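Local coordinates for CELL division control protein 6 (Pyrobaculum aerophilum, PDB 1FNN) that probably takes part in regulating the initiation of DNA replication, as an AAA+ ATPase that binds ADP and magnesium and carries a C-terminal winged-helix domain, at residues A[280-285]-A[343-348]; A[292-297]-A[378-383]. All coordinates share one frame; numbering follows the deposited sequence.

Contact 1: residues A[280-285]-A[343-348]; sequences EEVLIG and REKGIV
Val282 and Lys345 meet along the outer side of this contact, while Leu283 and Ile347 close its inner, buried side. The lysine side chain runs the length of the outer seam. Its CB lies against the side chain two residues on: Ile347 CD1 lies 3.9 Å from Lys345 CB. CG turns opposite the carbonyl carbon (chi1 -61°), and the extended chain beyond it carries the next carbons past the valine. CG stays 4.6 Å from Val282 CG1, whereas CD makes the closest contact, 3.8 Å from that methyl. CE draws off again, and NZ gives a hydrogen bond to a water, 2.8 Å from NZ to the water oxygen. The same water donates to the backbone carbonyl, 2.7 Å from Val282 O, so the ammonium reaches the helix through one solvent molecule. A long, weak ion pair also links Lys345 NZ to Asp341. On the inner side Ile347 CD1 is the atom common to both apolar pairs: it sits 4.0 Å from Val282 CG1 and 4.1 Å from Leu283 CD2. Leu283 sets off away from the loop, yet its CD2 methyl comes back to the isoleucine; both residues also touch Leu294 of helix 288-304. A Schellman motif ends helix 332-344, probably the recognition helix of the winged-helix domain, and starts the turn into the loop. Gly346 has positive phi (81°), and its N bonds back to Arg343 O; Lys345 and Ile347, flanking it, both face helix 280-285. No direct hydrogen bond joins the segments, which suggests that the adhesion is mainly apolar, the lysine lending its CD to the valine while its ammonium keeps a water and a weak ion pair.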
ATOM      1  N   GLU A 280       6.306  -9.019  23.141  1.00 52.97           N
ATOM      2  CA  GLU A 280       7.060  -9.354  24.352  1.00 50.28           C
ATOM      3  C   GLU A 280       7.598 -10.783  24.236  1.00 49.02           C
ATOM      4  O   GLU A 280       8.694 -11.087  24.706  1.00 44.58           O
ATOM      5  CB  GLU A 280       6.254  -9.207  25.638  1.00 54.53           C
ATOM      6  CG  GLU A 280       7.104  -9.499  26.873  1.00 57.43           C
ATOM      7  CD  GLU A 280       6.577  -8.858  28.140  1.00 65.96           C
ATOM      8  OE1 GLU A 280       5.879  -7.823  28.054  1.00 69.04           O
ATOM      9  OE2 GLU A 280       6.863  -9.390  29.229  1.00 64.41           O
ATOM     10  N   GLU A 281       6.864 -11.645  23.545  1.00 46.60           N
ATOM     11  CA  GLU A 281       7.245 -13.019  23.322  1.00 53.55           C
ATOM     12  C   GLU A 281       8.574 -13.115  22.569  1.00 50.29           C
ATOM     13  O   GLU A 281       9.401 -13.958  22.916  1.00 49.99           O
ATOM     14  CB  GLU A 281       6.178 -13.746  22.504  1.00 66.82           C
ATOM     15  CG  GLU A 281       4.810 -13.857  23.146  1.00 88.76           C
ATOM     16  CD  GLU A 281       3.801 -14.544  22.233  1.00 95.83           C
ATOM     17  OE1 GLU A 281       4.200 -14.937  21.111  1.00 99.51           O
ATOM     18  OE2 GLU A 281       2.626 -14.687  22.638  1.00100.50           O
ATOM     19  N   VAL A 282       8.743 -12.275  21.549  1.00 47.81           N
ATOM     20  CA  VAL A 282       9.991 -12.316  20.783  1.00 48.54           C
ATOM     21  C   VAL A 282      11.129 -11.711  21.586  1.00 43.28           C
ATOM     22  O   VAL A 282      12.192 -12.357  21.632  1.00 50.10           O
ATOM     23  CB  VAL A 282       9.894 -11.689  19.385  1.00 55.85           C
ATOM     24  CG1 VAL A 282      11.256 -11.662  18.698  1.00 59.29           C
ATOM     25  CG2 VAL A 282       8.902 -12.487  18.535  1.00 56.29           C
ATOM     26  N   LEU A 283      10.833 -10.798  22.512  1.00 37.64           N
ATOM     27  CA  LEU A 283      11.908 -10.267  23.333  1.00 37.44           C
ATOM     28  C   LEU A 283      12.429 -11.305  24.329  1.00 40.67           C
ATOM     29  O   LEU A 283      13.648 -11.413  24.538  1.00 43.20           O
ATOM     30  CB  LEU A 283      11.466  -9.006  24.080  1.00 36.31           C
ATOM     31  CG  LEU A 283      11.068  -7.835  23.118  1.00 39.74           C
ATOM     32  CD1 LEU A 283      10.745  -6.611  23.942  1.00 41.15           C
ATOM     33  CD2 LEU A 283      12.209  -7.525  22.165  1.00 37.87           C
ATOM     34  N   ILE A 284      11.529 -12.067  24.914  1.00 40.44           N
ATOM     35  CA  ILE A 284      11.875 -12.978  26.015  1.00 47.22           C
ATOM     36  C   ILE A 284      12.960 -13.970  25.605  1.00 43.51           C
ATOM     37  O   ILE A 284      13.926 -14.186  26.347  1.00 42.91           O
ATOM     38  CB  ILE A 284      10.601 -13.709  26.510  1.00 50.70           C
ATOM     39  CG1 ILE A 284       9.768 -12.775  27.388  1.00 52.19           C
ATOM     40  CG2 ILE A 284      10.946 -14.983  27.275  1.00 56.48           C
ATOM     41  CD1 ILE A 284       8.423 -13.338  27.790  1.00 55.62           C
ATOM     42  N   GLY A 285      12.822 -14.514  24.408  1.00 42.70           N
ATOM     43  CA  GLY A 285      13.750 -15.424  23.801  1.00 44.17           C
ATOM     44  C   GLY A 285      15.106 -14.872  23.408  1.00 45.50           C
ATOM     45  O   GLY A 285      15.987 -15.709  23.208  1.00 45.90           O
ATOM     46  N   ARG A 343      17.569  -7.217  13.411  1.00 34.29           N
ATOM     47  CA  ARG A 343      17.043  -6.752  12.121  1.00 38.86           C
ATOM     48  C   ARG A 343      16.158  -7.814  11.464  1.00 41.20           C
ATOM     49  O   ARG A 343      15.052  -7.563  10.996  1.00 39.27           O
ATOM     50  CB  ARG A 343      18.186  -6.452  11.166  1.00 41.34           C
ATOM     51  CG  ARG A 343      17.781  -5.856   9.817  1.00 53.34           C
ATOM     52  CD  ARG A 343      18.913  -6.085   8.801  1.00 56.68           C
ATOM     53  NE  ARG A 343      18.684  -7.357   8.137  1.00 73.39           N
ATOM     54  CZ  ARG A 343      19.279  -8.525   8.206  1.00 74.38           C
ATOM     55  NH1 ARG A 343      20.317  -8.766   8.984  1.00 82.17           N
ATOM     56  NH2 ARG A 343      18.830  -9.523   7.464  1.00 77.40           N
ATOM     57  N   GLU A 344      16.600  -9.062  11.462  1.00 41.57           N
ATOM     58  CA  GLU A 344      15.849 -10.194  10.884  1.00 42.79           C
ATOM     59  C   GLU A 344      14.509 -10.366  11.552  1.00 45.04           C
ATOM     60  O   GLU A 344      13.488 -10.672  10.914  1.00 43.31           O
ATOM     61  CB  GLU A 344      16.723 -11.442  11.070  1.00 53.43           C
ATOM     62  CG  GLU A 344      16.694 -12.483   9.971  1.00 70.75           C
ATOM     63  CD  GLU A 344      17.454 -11.940   8.771  1.00 83.56           C
ATOM     64  OE1 GLU A 344      18.111 -10.891   8.985  1.00 89.86           O
ATOM     65  OE2 GLU A 344      17.403 -12.525   7.673  1.00 89.90           O
ATOM     66  N   LYS A 345      14.442 -10.094  12.876  1.00 41.72           N
ATOM     67  CA  LYS A 345      13.165 -10.208  13.566  1.00 40.68           C
ATOM     68  C   LYS A 345      12.288  -8.968  13.429  1.00 41.44           C
ATOM     69  O   LYS A 345      11.213  -8.944  14.025  1.00 40.72           O
ATOM     70  CB  LYS A 345      13.393 -10.539  15.062  1.00 42.64           C
ATOM     71  CG  LYS A 345      14.136 -11.893  15.164  1.00 43.19           C
ATOM     72  CD  LYS A 345      14.362 -12.301  16.610  1.00 39.00           C
ATOM     73  CE  LYS A 345      14.745 -13.816  16.605  1.00 50.25           C
ATOM     74  NZ  LYS A 345      14.916 -14.147  18.053  1.00 53.51           N
ATOM     75  N   GLY A 346      12.727  -7.893  12.776  1.00 42.14           N
ATOM     76  CA  GLY A 346      11.824  -6.728  12.662  1.00 44.60           C
ATOM     77  C   GLY A 346      11.821  -5.875  13.917  1.00 41.94           C
ATOM     78  O   GLY A 346      11.042  -4.919  14.011  1.00 40.10           O
ATOM     79  N   ILE A 347      12.782  -6.100  14.832  1.00 36.14           N
ATOM     80  CA  ILE A 347      12.830  -5.319  16.065  1.00 36.60           C
ATOM     81  C   ILE A 347      13.452  -3.965  15.848  1.00 33.39           C
ATOM     82  O   ILE A 347      13.093  -2.946  16.440  1.00 35.58           O
ATOM     83  CB  ILE A 347      13.578  -6.105  17.194  1.00 38.52           C
ATOM     84  CG1 ILE A 347      12.792  -7.372  17.496  1.00 37.47           C
ATOM     85  CG2 ILE A 347      13.668  -5.272  18.471  1.00 32.82           C
ATOM     86  CD1 ILE A 347      13.521  -8.400  18.362  1.00 43.88           C
ATOM     87  N   VAL A 348      14.479  -3.922  14.991  1.00 32.78           N
ATOM     88  CA  VAL A 348      15.230  -2.719  14.639  1.00 34.94           C
ATOM     89  C   VAL A 348      15.278  -2.622  13.108  1.00 34.84           C
ATOM     90  O   VAL A 348      15.044  -3.657  12.472  1.00 36.64           O
ATOM     91  CB  VAL A 348      16.603  -3.050  15.257  1.00 41.17           C
ATOM     92  CG1 VAL A 348      17.685  -3.313  14.250  1.00 38.93           C
ATOM     93  CG2 VAL A 348      16.951  -2.223  16.478  1.00 35.78           C
TER
HETATM   94  O   HOH W   1      13.100 -14.436  20.124  1.00 60.34           O

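Contact 2: residues A[292-297]-A[378-383]; sequences LFLLAI and AVITKL
A buried, largely apolar helix-to-helix contact joins helix 288-304 to the C-terminal helix 373-387, with Leu294 and Leu295 facing Ile380 and Thr381. The two segments run nearly antiparallel, their axes 9.9 Å apart at an angle of 150°, and the backbones come nearest at Leu295 and Ile380. Ile380 CD1 is the probing atom: it reaches across at about a right angle to the leucine side chain and presses on the branch of Leu294, 3.5 Å from Leu294 CD2 and equally close to CG. The CD2 to CD1 pair is tighter than usual for two carbons. With CG1 swung opposite its own carbonyl carbon (chi1 -48°), the isoleucine sends that branch toward the leucine; the same CD1 also comes within 4.4 Å of Leu295 N. In the winged-helix domain, helix 288-304 is the first of the three core helices, ahead of helices 311-324 and 332-344, and helix 373-387 follows the wing strands and packs back against helix 288-304. One residue on from Leu294, Leu295 brings both methyls to the threonine hydroxyl, CD1 lying 3.9 Å from Thr381 OG1. Thr381 OG1 has its polar partner in its own helix, Glu377 O; against the leucine it makes van der Waals contact only. Tyr325 touches both Leu295 and Thr381.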
ATOM      1  N   LEU A 292      20.703  -6.719  26.178  1.00 30.14           N
ATOM      2  CA  LEU A 292      21.517  -5.625  26.636  1.00 27.50           C
ATOM      3  C   LEU A 292      21.864  -4.719  25.442  1.00 31.19           C
ATOM      4  O   LEU A 292      21.849  -3.498  25.601  1.00 34.85           O
ATOM      5  CB  LEU A 292      22.844  -6.155  27.277  1.00 30.90           C
ATOM      6  CG  LEU A 292      22.609  -6.906  28.633  1.00 36.80           C
ATOM      7  CD1 LEU A 292      23.905  -7.610  29.079  1.00 35.76           C
ATOM      8  CD2 LEU A 292      22.142  -5.929  29.697  1.00 33.74           C
ATOM      9  N   PHE A 293      22.206  -5.317  24.321  1.00 30.48           N
ATOM     10  CA  PHE A 293      22.513  -4.511  23.137  1.00 29.35           C
ATOM     11  C   PHE A 293      21.214  -3.778  22.654  1.00 30.74           C
ATOM     12  O   PHE A 293      21.343  -2.610  22.327  1.00 33.57           O
ATOM     13  CB  PHE A 293      22.965  -5.440  22.027  1.00 29.09           C
ATOM     14  CG  PHE A 293      23.551  -4.672  20.854  1.00 28.06           C
ATOM     15  CD1 PHE A 293      24.563  -3.768  21.023  1.00 33.70           C
ATOM     16  CD2 PHE A 293      23.025  -4.907  19.588  1.00 34.51           C
ATOM     17  CE1 PHE A 293      25.098  -3.064  19.950  1.00 35.62           C
ATOM     18  CE2 PHE A 293      23.552  -4.207  18.497  1.00 38.55           C
ATOM     19  CZ  PHE A 293      24.580  -3.294  18.684  1.00 37.53           C
ATOM     20  N   LEU A 294      20.066  -4.438  22.692  1.00 30.99           N
ATOM     21  CA  LEU A 294      18.837  -3.739  22.292  1.00 35.00           C
ATOM     22  C   LEU A 294      18.540  -2.620  23.269  1.00 38.27           C
ATOM     23  O   LEU A 294      18.324  -1.442  22.878  1.00 33.85           O
ATOM     24  CB  LEU A 294      17.673  -4.728  22.204  1.00 35.64           C
ATOM     25  CG  LEU A 294      16.294  -4.093  21.902  1.00 40.82           C
ATOM     26  CD1 LEU A 294      16.325  -3.416  20.520  1.00 34.43           C
ATOM     27  CD2 LEU A 294      15.235  -5.187  21.938  1.00 36.28           C
ATOM     28  N   LEU A 295      18.707  -2.899  24.600  1.00 34.01           N
ATOM     29  CA  LEU A 295      18.616  -1.815  25.565  1.00 34.70           C
ATOM     30  C   LEU A 295      19.562  -0.688  25.234  1.00 35.05           C
ATOM     31  O   LEU A 295      19.215   0.520  25.351  1.00 37.62           O
ATOM     32  CB  LEU A 295      18.894  -2.260  27.027  1.00 38.71           C
ATOM     33  CG  LEU A 295      18.784  -1.214  28.115  1.00 37.26           C
ATOM     34  CD1 LEU A 295      17.429  -0.465  28.021  1.00 40.09           C
ATOM     35  CD2 LEU A 295      18.826  -1.893  29.494  1.00 38.37           C
ATOM     36  N   ALA A 296      20.790  -0.990  24.790  1.00 30.08           N
ATOM     37  CA  ALA A 296      21.734   0.065  24.497  1.00 34.30           C
ATOM     38  C   ALA A 296      21.219   0.953  23.305  1.00 35.65           C
ATOM     39  O   ALA A 296      21.602   2.118  23.190  1.00 34.95           O
ATOM     40  CB  ALA A 296      23.043  -0.564  24.020  1.00 33.61           C
ATOM     41  N   ILE A 297      20.756   0.303  22.265  1.00 32.38           N
ATOM     42  CA  ILE A 297      20.251   1.015  21.061  1.00 34.99           C
ATOM     43  C   ILE A 297      19.106   1.911  21.520  1.00 32.07           C
ATOM     44  O   ILE A 297      19.024   3.089  21.191  1.00 39.84           O
ATOM     45  CB  ILE A 297      19.779  -0.021  20.035  1.00 35.65           C
ATOM     46  CG1 ILE A 297      20.970  -0.799  19.439  1.00 34.58           C
ATOM     47  CG2 ILE A 297      18.984   0.659  18.900  1.00 37.45           C
ATOM     48  CD1 ILE A 297      20.508  -2.017  18.642  1.00 37.05           C
ATOM     49  N   ALA A 378      11.075  -0.086  29.200  1.00 40.51           N
ATOM     50  CA  ALA A 378      10.534  -0.711  30.391  1.00 44.22           C
ATOM     51  C   ALA A 378      10.424  -2.219  30.257  1.00 42.78           C
ATOM     52  O   ALA A 378      10.613  -2.939  31.263  1.00 42.19           O
ATOM     53  CB  ALA A 378       9.156  -0.110  30.772  1.00 43.02           C
ATOM     54  N   VAL A 379       9.934  -2.731  29.135  1.00 36.63           N
ATOM     55  CA  VAL A 379       9.751  -4.167  28.993  1.00 39.88           C
ATOM     56  C   VAL A 379      11.108  -4.901  28.920  1.00 40.40           C
ATOM     57  O   VAL A 379      11.261  -5.934  29.592  1.00 39.63           O
ATOM     58  CB  VAL A 379       8.936  -4.568  27.756  1.00 43.46           C
ATOM     59  CG1 VAL A 379       8.878  -6.074  27.614  1.00 46.73           C
ATOM     60  CG2 VAL A 379       7.517  -4.000  27.843  1.00 54.58           C
ATOM     61  N   ILE A 380      12.056  -4.289  28.230  1.00 37.21           N
ATOM     62  CA  ILE A 380      13.362  -4.942  28.073  1.00 40.47           C
ATOM     63  C   ILE A 380      14.101  -4.932  29.409  1.00 40.64           C
ATOM     64  O   ILE A 380      14.669  -5.955  29.830  1.00 36.88           O
ATOM     65  CB  ILE A 380      14.260  -4.288  27.015  1.00 36.78           C
ATOM     66  CG1 ILE A 380      13.488  -4.060  25.712  1.00 48.48           C
ATOM     67  CG2 ILE A 380      15.417  -5.275  26.686  1.00 42.26           C
ATOM     68  CD1 ILE A 380      14.317  -3.290  24.687  1.00 51.77           C
ATOM     69  N   THR A 381      14.047  -3.807  30.099  1.00 38.74           N
ATOM     70  CA  THR A 381      14.638  -3.687  31.440  1.00 41.02           C
ATOM     71  C   THR A 381      14.056  -4.694  32.422  1.00 40.16           C
ATOM     72  O   THR A 381      14.789  -5.364  33.191  1.00 41.47           O
ATOM     73  CB  THR A 381      14.430  -2.249  31.933  1.00 40.16           C
ATOM     74  OG1 THR A 381      15.272  -1.391  31.148  1.00 44.16           O
ATOM     75  CG2 THR A 381      14.828  -2.003  33.377  1.00 41.73           C
ATOM     76  N   LYS A 382      12.735  -4.849  32.403  1.00 39.80           N
ATOM     77  CA  LYS A 382      12.095  -5.863  33.233  1.00 43.38           C
ATOM     78  C   LYS A 382      12.729  -7.241  32.944  1.00 43.68           C
ATOM     79  O   LYS A 382      12.858  -8.056  33.868  1.00 36.85           O
ATOM     80  CB  LYS A 382      10.604  -5.954  32.978  1.00 41.67           C
ATOM     81  CG  LYS A 382       9.740  -6.699  33.952  1.00 43.01           C
ATOM     82  CD  LYS A 382       8.730  -7.633  33.325  1.00 55.28           C
ATOM     83  CE  LYS A 382       8.028  -7.153  32.079  1.00 47.90           C
ATOM     84  NZ  LYS A 382       7.087  -8.150  31.505  1.00 51.99           N
ATOM     85  N   LEU A 383      12.742  -7.654  31.668  1.00 38.25           N
ATOM     86  CA  LEU A 383      13.262  -8.949  31.282  1.00 38.51           C
ATOM     87  C   LEU A 383      14.731  -9.138  31.659  1.00 34.63           C
ATOM     88  O   LEU A 383      15.083 -10.237  32.069  1.00 36.76           O
ATOM     89  CB  LEU A 383      13.067  -9.225  29.788  1.00 37.20           C
ATOM     90  CG  LEU A 383      11.590  -9.149  29.336  1.00 43.19           C
ATOM     91  CD1 LEU A 383      11.526  -9.189  27.798  1.00 40.70           C
ATOM     92  CD2 LEU A 383      10.748 -10.268  29.913  1.00 41.67           C
TER

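The two contacts have centres 11 Å apart within the winged-helix domain, away from the nucleotide site. Their segments alternate along the chain: 280-285, 292-297, 343-348, then 378-383, so the two connections cross. Helices 280-285 and 288-304 are consecutive, and the C-terminal helix 373-387 touches both. Glu280 of contact 1 and Lys382 of contact 2 form a salt bridge, 2.6 Å between Glu280 OE2 and Lys382 NZ, and Leu283 and Ile284 pack on Leu383. Through these pairs, and through Leu294, which meets both Leu283 and Ile347, helices 280-285, 288-304 and 373-387 and the turn after helix 332-344 pack together in the winged-helix domain.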